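Uncharacterized protein (Escherichia coli O157:H7, PDB 4ZV9) is of unknown function but belongs to the dienelactone hydrolase family of alpha/beta-hydrolases, and so probably acts as a hydrolase. Local coordinates at residues L103-D106 with F107-A110; G91-L94 with Q95-D99; L225-Q228 with R229-K232. One frame throughout, in Å; residues are numbered along the deposited sequence.

In the fold
Following the chain from the N terminus, contact 2 (91-99) comes first, where the chain leaves helix 88-97. Contact 1 (103-110) follows on helix 100-116, and contact 3 (225-232) lies far along on the last helix, 220-237. Each is local: contacts 1 and 3 lie within one helix, and contact 2 runs off the end of helix 88-97. None closes a long loop, and the three are in series without nesting or crossing. Contacts 2 and 1 meet where L103 packs on Q95 and V98, which joins the two successive helices. Contact 3, on the opposite side of the chain's centre from both, packs on strands 169-174 and 198-203 and on helix 56-67.

Contact 1 (L103-D106 with F107-A110); sequences LMND and FFAA
M104 holds its CG anti to the backbone N (chi1 179°), while F108 four residues on folds its ring back beside its own N (chi1 -75°), and the two side chains meet on one flank of the helix. In the M104 conformer modelled here, CG lies over one face of the F108 ring, 3.9 Å from its centroid and shifted toward the rim, a CH-pi contact. An anti chi2 sets the selenium of this selenomethionine 4.5 Å from the F108 ring centroid, an oblique Met-aromatic approach, and the bend at chi3 (70°) brings M104 CE to 3.9 Å from F108 CE2. One residue earlier in each half, L103 and F107 run side by side, with L103 CD1 3.7 Å from F107 CE2.

Beneath them F108 N bonds to M104 O at 3.1 Å, A109 N to N105 O at 2.8 Å and A110 N to D106 O; F107 N to L103 O is weak. D106, on a buried position, has both carboxylate oxygens held from outside, OD1 by S21 and OD2 by H25, while N105 ND2 is bonded to N23 O. F108 packs on helix 132-142 and meets the ring of Y143 edge-to-face; F107 does likewise with H49. This is i to i+4 side-chain pairing on a helix that packs on helix 132-142 and strands 12-21 and 71-75 of an alpha/beta-hydrolase fold.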
loop_
_atom_site.group_PDB
_atom_site.type_symbol
_atom_site.label_atom_id
_atom_site.label_comp_id
_atom_site.label_asym_id
_atom_site.label_seq_id
_atom_site.Cartn_x
_atom_site.Cartn_y
_atom_site.Cartn_z
ATOM N N LEU A 103 -9.357 9.169 7.661
ATOM C CA LEU A 103 -8.090 8.868 7.001
ATOM C C LEU A 103 -8.167 7.524 6.257
ATOM O O LEU A 103 -7.800 7.426 5.083
ATOM C CB LEU A 103 -6.952 8.855 8.012
ATOM C CG LEU A 103 -5.568 8.518 7.460
ATOM C CD1 LEU A 103 -5.143 9.482 6.358
ATOM C CD2 LEU A 103 -4.567 8.541 8.603
HETATM N N MSE A 104 -8.653 6.491 6.942
HETATM C CA MSE A 104 -8.797 5.176 6.321
HETATM C C MSE A 104 -9.731 5.276 5.145
HETATM O O MSE A 104 -9.457 4.711 4.086
HETATM C CB MSE A 104 -9.330 4.165 7.331
HETATM C CG MSE A 104 -9.504 2.799 6.693
HETATM SE SE MSE A 104 -10.371 1.606 8.003
HETATM C CE MSE A 104 -12.165 2.448 8.006
ATOM N N ASN A 105 -10.829 6.009 5.307
ATOM C CA ASN A 105 -11.786 6.203 4.213
ATOM C C ASN A 105 -11.186 6.841 2.964
ATOM O O ASN A 105 -11.630 6.553 1.853
ATOM C CB ASN A 105 -13.029 6.961 4.684
ATOM C CG ASN A 105 -13.959 6.082 5.531
ATOM O OD1 ASN A 105 -13.811 4.864 5.571
ATOM N ND2 ASN A 105 -14.901 6.701 6.211
ATOM N N ASP A 106 -10.205 7.721 3.146
ATOM C CA ASP A 106 -9.527 8.336 2.023
ATOM C C ASP A 106 -8.862 7.271 1.185
ATOM O O ASP A 106 -8.852 7.366 -0.040
ATOM C CB ASP A 106 -8.471 9.363 2.486
ATOM C CG ASP A 106 -9.079 10.648 3.037
ATOM O OD1 ASP A 106 -10.285 10.918 2.835
ATOM O OD2 ASP A 106 -8.330 11.394 3.714
ATOM N N PHE A 107 -8.254 6.278 1.827
ATOM C CA PHE A 107 -7.592 5.203 1.085
ATOM C C PHE A 107 -8.597 4.272 0.420
ATOM O O PHE A 107 -8.380 3.822 -0.704
ATOM C CB PHE A 107 -6.582 4.455 1.967
ATOM C CG PHE A 107 -5.446 5.322 2.424
ATOM C CD1 PHE A 107 -4.459 5.689 1.541
ATOM C CD2 PHE A 107 -5.394 5.806 3.722
ATOM C CE1 PHE A 107 -3.440 6.527 1.931
ATOM C CE2 PHE A 107 -4.380 6.647 4.119
ATOM C CZ PHE A 107 -3.394 7.006 3.227
ATOM N N PHE A 108 -9.714 4.021 1.096
ATOM C CA PHE A 108 -10.806 3.237 0.518
ATOM C C PHE A 108 -11.365 3.969 -0.707
ATOM O O PHE A 108 -11.596 3.356 -1.747
ATOM C CB PHE A 108 -11.903 2.999 1.566
ATOM C CG PHE A 108 -11.561 1.955 2.613
ATOM C CD1 PHE A 108 -10.288 1.405 2.717
ATOM C CD2 PHE A 108 -12.500 1.610 3.572
ATOM C CE1 PHE A 108 -9.984 0.470 3.709
ATOM C CE2 PHE A 108 -12.209 0.667 4.560
ATOM C CZ PHE A 108 -10.943 0.108 4.634
ATOM N N ALA A 109 -11.522 5.289 -0.600
ATOM C CA ALA A 109 -12.018 6.101 -1.710
ATOM C C ALA A 109 -11.041 6.072 -2.905
ATOM O O ALA A 109 -11.456 6.145 -4.052
ATOM C CB ALA A 109 -12.248 7.530 -1.260
ATOM N N ALA A 110 -9.747 5.962 -2.625
ATOM C CA ALA A 110 -8.745 5.861 -3.685
ATOM C C ALA A 110 -8.923 4.537 -4.461
ATOM O O ALA A 110 -8.789 4.512 -5.694
ATOM C CB ALA A 110 -7.350 5.937 -3.114
#

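Contact 2 (G91-L94 with Q95-D99); sequences GREL and QQQVD
Q97 lays its side chain back over the preceding turn, where it meets E93 and L94. Its CB sits 3.4 Å from L94 O. The next atom, CG, stands beside the backbone N of Q97 (chi1 -57°), which brings it back to 3.5 Å from E93 O. CD continues past the same E93 oxygen, and there the amide divides: OE1 approaches the methyl CD2 of L94 at 3.7 Å, whereas NE2 comes to 3.9 Å from CG of E93. The side chains of E93 and Q97 run alongside each other and point the same way, with carboxylate and amide turned 62° apart; in the E93 conformer given here the touch is a loose van der Waals one, the aliphatic CG against NE2. The carboxylate of E93 has its own, weak ion pair with K90, through OE2. L94 passes across Q97 at a slant, its methyl beside the amide oxygen.

Along the backbone the bonds change from i to i+4 to i to i+3. Q95 N bonds to G91 O at 3.0 Å and Q96 N to R92 O at 3.3 Å, both four residues back, but Q97 N turns to L94 O at 3.0 Å, only three back, and its donor stands 60° out of the carbonyl plane. V98 N likewise bonds to Q95 O.

Q95 leads to the other side of the helix, where OE1 takes a hydrogen bond from G53 N and NE2 gives one to E50 O, tying the helix to the loop after strand 42-48. V98 and Q95 both pack on L103, and D99, at the N-cap of helix 100-116, bonds through OD2 to K102 N, so the end of helix 88-97 is joined directly to the start of helix 100-116.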
loop_
_atom_site.group_PDB
_atom_site.type_symbol
_atom_site.label_atom_id
_atom_site.label_comp_id
_atom_site.label_asym_id
_atom_site.label_seq_id
_atom_site.Cartn_x
_atom_site.Cartn_y
_atom_site.Cartn_z
ATOM N N GLY A 91 5.624 14.891 10.427
ATOM C CA GLY A 91 4.657 14.071 9.714
ATOM C C GLY A 91 3.946 13.135 10.677
ATOM O O GLY A 91 2.731 12.993 10.618
ATOM N N ARG A 92 4.713 12.502 11.564
ATOM C CA ARG A 92 4.153 11.577 12.568
ATOM C C ARG A 92 3.195 12.271 13.519
ATOM O O ARG A 92 2.115 11.765 13.795
ATOM C CB ARG A 92 5.265 10.888 13.362
ATOM C CG ARG A 92 5.627 9.536 12.794
ATOM C CD ARG A 92 6.726 8.807 13.556
ATOM N NE ARG A 92 7.960 9.581 13.639
ATOM C CZ ARG A 92 9.087 9.359 12.950
ATOM N NH1 ARG A 92 9.213 8.334 12.109
ATOM N NH2 ARG A 92 10.121 10.172 13.134
ATOM N N GLU A 93 3.608 13.425 14.014
ATOM C CA GLU A 93 2.787 14.228 14.898
ATOM C C GLU A 93 1.479 14.659 14.236
ATOM O O GLU A 93 0.411 14.566 14.833
ATOM C CB GLU A 93 3.597 15.450 15.326
ATOM C CG GLU A 93 2.799 16.501 16.069
ATOM C CD GLU A 93 3.643 17.721 16.393
ATOM O OE1 GLU A 93 4.897 17.619 16.331
ATOM O OE2 GLU A 93 3.061 18.776 16.711
ATOM N N LEU A 94 1.560 15.105 12.991
ATOM C CA LEU A 94 0.370 15.531 12.263
ATOM C C LEU A 94 -0.581 14.371 11.993
ATOM O O LEU A 94 -1.797 14.529 12.118
ATOM C CB LEU A 94 0.733 16.211 10.932
ATOM C CG LEU A 94 1.381 17.594 11.057
ATOM C CD1 LEU A 94 1.851 18.086 9.690
ATOM C CD2 LEU A 94 0.439 18.613 11.684
ATOM N N GLN A 95 -0.045 13.213 11.608
ATOM C CA GLN A 95 -0.920 12.092 11.243
ATOM C C GLN A 95 -1.748 11.641 12.450
ATOM O O GLN A 95 -2.894 11.239 12.295
ATOM C CB GLN A 95 -0.134 10.947 10.596
ATOM C CG GLN A 95 -1.035 9.877 10.005
ATOM C CD GLN A 95 -0.339 8.990 8.978
ATOM O OE1 GLN A 95 0.409 9.461 8.127
ATOM N NE2 GLN A 95 -0.622 7.701 9.032
ATOM N N GLN A 96 -1.178 11.754 13.647
ATOM C CA GLN A 96 -1.899 11.452 14.889
ATOM C C GLN A 96 -3.117 12.340 15.140
ATOM O O GLN A 96 -4.058 11.916 15.794
ATOM C CB GLN A 96 -0.977 11.622 16.092
ATOM C CG GLN A 96 0.012 10.503 16.274
ATOM C CD GLN A 96 0.918 10.739 17.464
ATOM O OE1 GLN A 96 1.042 11.867 17.968
ATOM N NE2 GLN A 96 1.587 9.681 17.904
ATOM N N GLN A 97 -3.095 13.555 14.611
ATOM C CA GLN A 97 -4.187 14.500 14.791
ATOM C C GLN A 97 -5.319 14.274 13.791
ATOM O O GLN A 97 -6.391 14.832 13.955
ATOM C CB GLN A 97 -3.681 15.936 14.627
ATOM C CG GLN A 97 -2.544 16.354 15.557
ATOM C CD GLN A 97 -1.855 17.655 15.122
ATOM O OE1 GLN A 97 -2.307 18.349 14.202
ATOM N NE2 GLN A 97 -0.754 17.996 15.799
ATOM N N VAL A 98 -5.084 13.489 12.750
ATOM C CA VAL A 98 -6.098 13.261 11.727
ATOM C C VAL A 98 -7.079 12.188 12.221
ATOM O O VAL A 98 -6.664 11.189 12.806
ATOM C CB VAL A 98 -5.452 12.814 10.389
ATOM C CG1 VAL A 98 -6.513 12.543 9.319
ATOM C CG2 VAL A 98 -4.485 13.874 9.870
ATOM N N ASP A 99 -8.366 12.408 11.991
ATOM C CA ASP A 99 -9.377 11.433 12.412
ATOM C C ASP A 99 -9.084 10.080 11.739
ATOM O O ASP A 99 -9.020 10.007 10.522
ATOM C CB ASP A 99 -10.776 11.882 12.033
ATOM C CG ASP A 99 -11.816 10.849 12.414
ATOM O OD1 ASP A 99 -12.113 10.727 13.619
ATOM O OD2 ASP A 99 -12.319 10.152 11.508
#

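Contact 3 (L225-Q228 with R229-K232); sequences LAWQ and RTLK
L225 lays its aliphatic CG over the face of the R229 guanidinium, 3.7 Å above the plane and over its centre, with the chain of the arginine extended from CG to NE.

Apolar contacts lie on other flanks. L231 covers one face of the W227 indole; its CG is 4.1 Å from the centroid of the five-membered ring, in a CH-pi contact, and CD2 reaches 3.7 Å from NE1 of W227. The indole gets there because W227 holds CG anti to the backbone N (chi1 -167°). Q228 and K232 lie side by side, aliphatic parts together, with Q228 CG 3.8 Å from K232 CE.

Among the hydrogen bonds, A226 O is gripped twice by T230, by the backbone N at 2.9 Å and by OG1 at 2.7 Å, from opposite faces of the carbonyl plane. OG1 sits beside the backbone N of T230 (chi1 -59°), within reach of the turn before. The regular i to i+4 bonds run alongside: R229 N to L225 O, L231 N to W227 O and K232 N to Q228 O.

Two polar ends reach partners beyond the segment. R229 NH1 bonds to Y203 OH and its guanidinium makes a cation-pi contact with Y201, while T230 OG1 also pairs with H172 NE2. Helix 220-237 thus rests on strands 169-174 and 198-203, and the W227 side chain packs against V61, R64 and V65 of helix 56-67.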
loop_
_atom_site.group_PDB
_atom_site.type_symbol
_atom_site.label_atom_id
_atom_site.label_comp_id
_atom_site.label_asym_id
_atom_site.label_seq_id
_atom_site.Cartn_x
_atom_site.Cartn_y
_atom_site.Cartn_z
ATOM N N LEU A 225 13.916 -8.963 -2.064
ATOM C CA LEU A 225 13.194 -10.237 -2.123
ATOM C C LEU A 225 11.697 -10.029 -1.936
ATOM O O LEU A 225 10.882 -10.547 -2.702
ATOM C CB LEU A 225 13.725 -11.200 -1.064
ATOM C CG LEU A 225 13.084 -12.591 -1.001
ATOM C CD1 LEU A 225 13.200 -13.345 -2.320
ATOM C CD2 LEU A 225 13.750 -13.390 0.118
ATOM N N ALA A 226 11.324 -9.242 -0.935
ATOM C CA ALA A 226 9.909 -8.917 -0.714
ATOM C C ALA A 226 9.297 -8.218 -1.936
ATOM O O ALA A 226 8.140 -8.487 -2.315
ATOM C CB ALA A 226 9.742 -8.062 0.523
ATOM N N TRP A 227 10.059 -7.324 -2.562
ATOM C CA TRP A 227 9.523 -6.609 -3.707
ATOM C C TRP A 227 9.333 -7.549 -4.901
ATOM O O TRP A 227 8.343 -7.441 -5.611
ATOM C CB TRP A 227 10.386 -5.412 -4.090
ATOM C CG TRP A 227 9.686 -4.499 -5.044
ATOM C CD1 TRP A 227 10.021 -4.256 -6.335
ATOM C CD2 TRP A 227 8.505 -3.716 -4.779
ATOM N NE1 TRP A 227 9.149 -3.343 -6.890
ATOM C CE2 TRP A 227 8.209 -3.002 -5.954
ATOM C CE3 TRP A 227 7.688 -3.545 -3.660
ATOM C CZ2 TRP A 227 7.115 -2.131 -6.050
ATOM C CZ3 TRP A 227 6.619 -2.675 -3.740
ATOM C CH2 TRP A 227 6.342 -1.967 -4.931
ATOM N N GLN A 228 10.286 -8.447 -5.123
ATOM C CA GLN A 228 10.173 -9.403 -6.226
ATOM C C GLN A 228 8.932 -10.236 -6.043
ATOM O O GLN A 228 8.186 -10.446 -6.993
ATOM C CB GLN A 228 11.377 -10.333 -6.262
ATOM C CG GLN A 228 11.390 -11.361 -7.396
ATOM C CD GLN A 228 12.564 -12.332 -7.304
ATOM O OE1 GLN A 228 13.073 -12.633 -6.217
ATOM N NE2 GLN A 228 12.993 -12.837 -8.451
ATOM N N ARG A 229 8.704 -10.702 -4.822
ATOM C CA ARG A 229 7.499 -11.468 -4.521
ATOM C C ARG A 229 6.226 -10.645 -4.755
ATOM O O ARG A 229 5.224 -11.157 -5.261
ATOM C CB ARG A 229 7.542 -11.992 -3.091
ATOM C CG ARG A 229 8.497 -13.158 -2.917
ATOM C CD ARG A 229 8.786 -13.386 -1.447
ATOM N NE ARG A 229 9.577 -14.595 -1.228
ATOM C CZ ARG A 229 10.217 -14.882 -0.101
ATOM N NH1 ARG A 229 10.208 -14.033 0.927
ATOM N NH2 ARG A 229 10.889 -16.025 -0.005
ATOM N N THR A 230 6.276 -9.380 -4.387
ATOM C CA THR A 230 5.152 -8.456 -4.597
ATOM C C THR A 230 4.815 -8.268 -6.094
ATOM O O THR A 230 3.661 -8.375 -6.492
ATOM C CB THR A 230 5.445 -7.119 -3.930
ATOM O OG1 THR A 230 5.658 -7.331 -2.534
ATOM C CG2 THR A 230 4.290 -6.132 -4.130
ATOM N N LEU A 231 5.830 -8.066 -6.925
ATOM C CA LEU A 231 5.617 -7.949 -8.373
ATOM C C LEU A 231 5.046 -9.240 -8.996
ATOM O O LEU A 231 4.183 -9.186 -9.875
ATOM C CB LEU A 231 6.911 -7.549 -9.092
ATOM C CG LEU A 231 7.500 -6.184 -8.702
ATOM C CD1 LEU A 231 8.664 -5.836 -9.620
ATOM C CD2 LEU A 231 6.454 -5.082 -8.741
ATOM N N LYS A 232 5.501 -10.396 -8.530
ATOM C CA LYS A 232 4.934 -11.657 -9.016
ATOM C C LYS A 232 3.461 -11.792 -8.617
ATOM O O LYS A 232 2.654 -12.349 -9.365
ATOM C CB LYS A 232 5.721 -12.859 -8.489
ATOM C CG LYS A 232 7.106 -12.938 -9.110
ATOM C CD LYS A 232 7.886 -14.198 -8.757
ATOM C CE LYS A 232 9.342 -14.008 -9.153
ATOM N NZ LYS A 232 10.080 -15.297 -9.158
#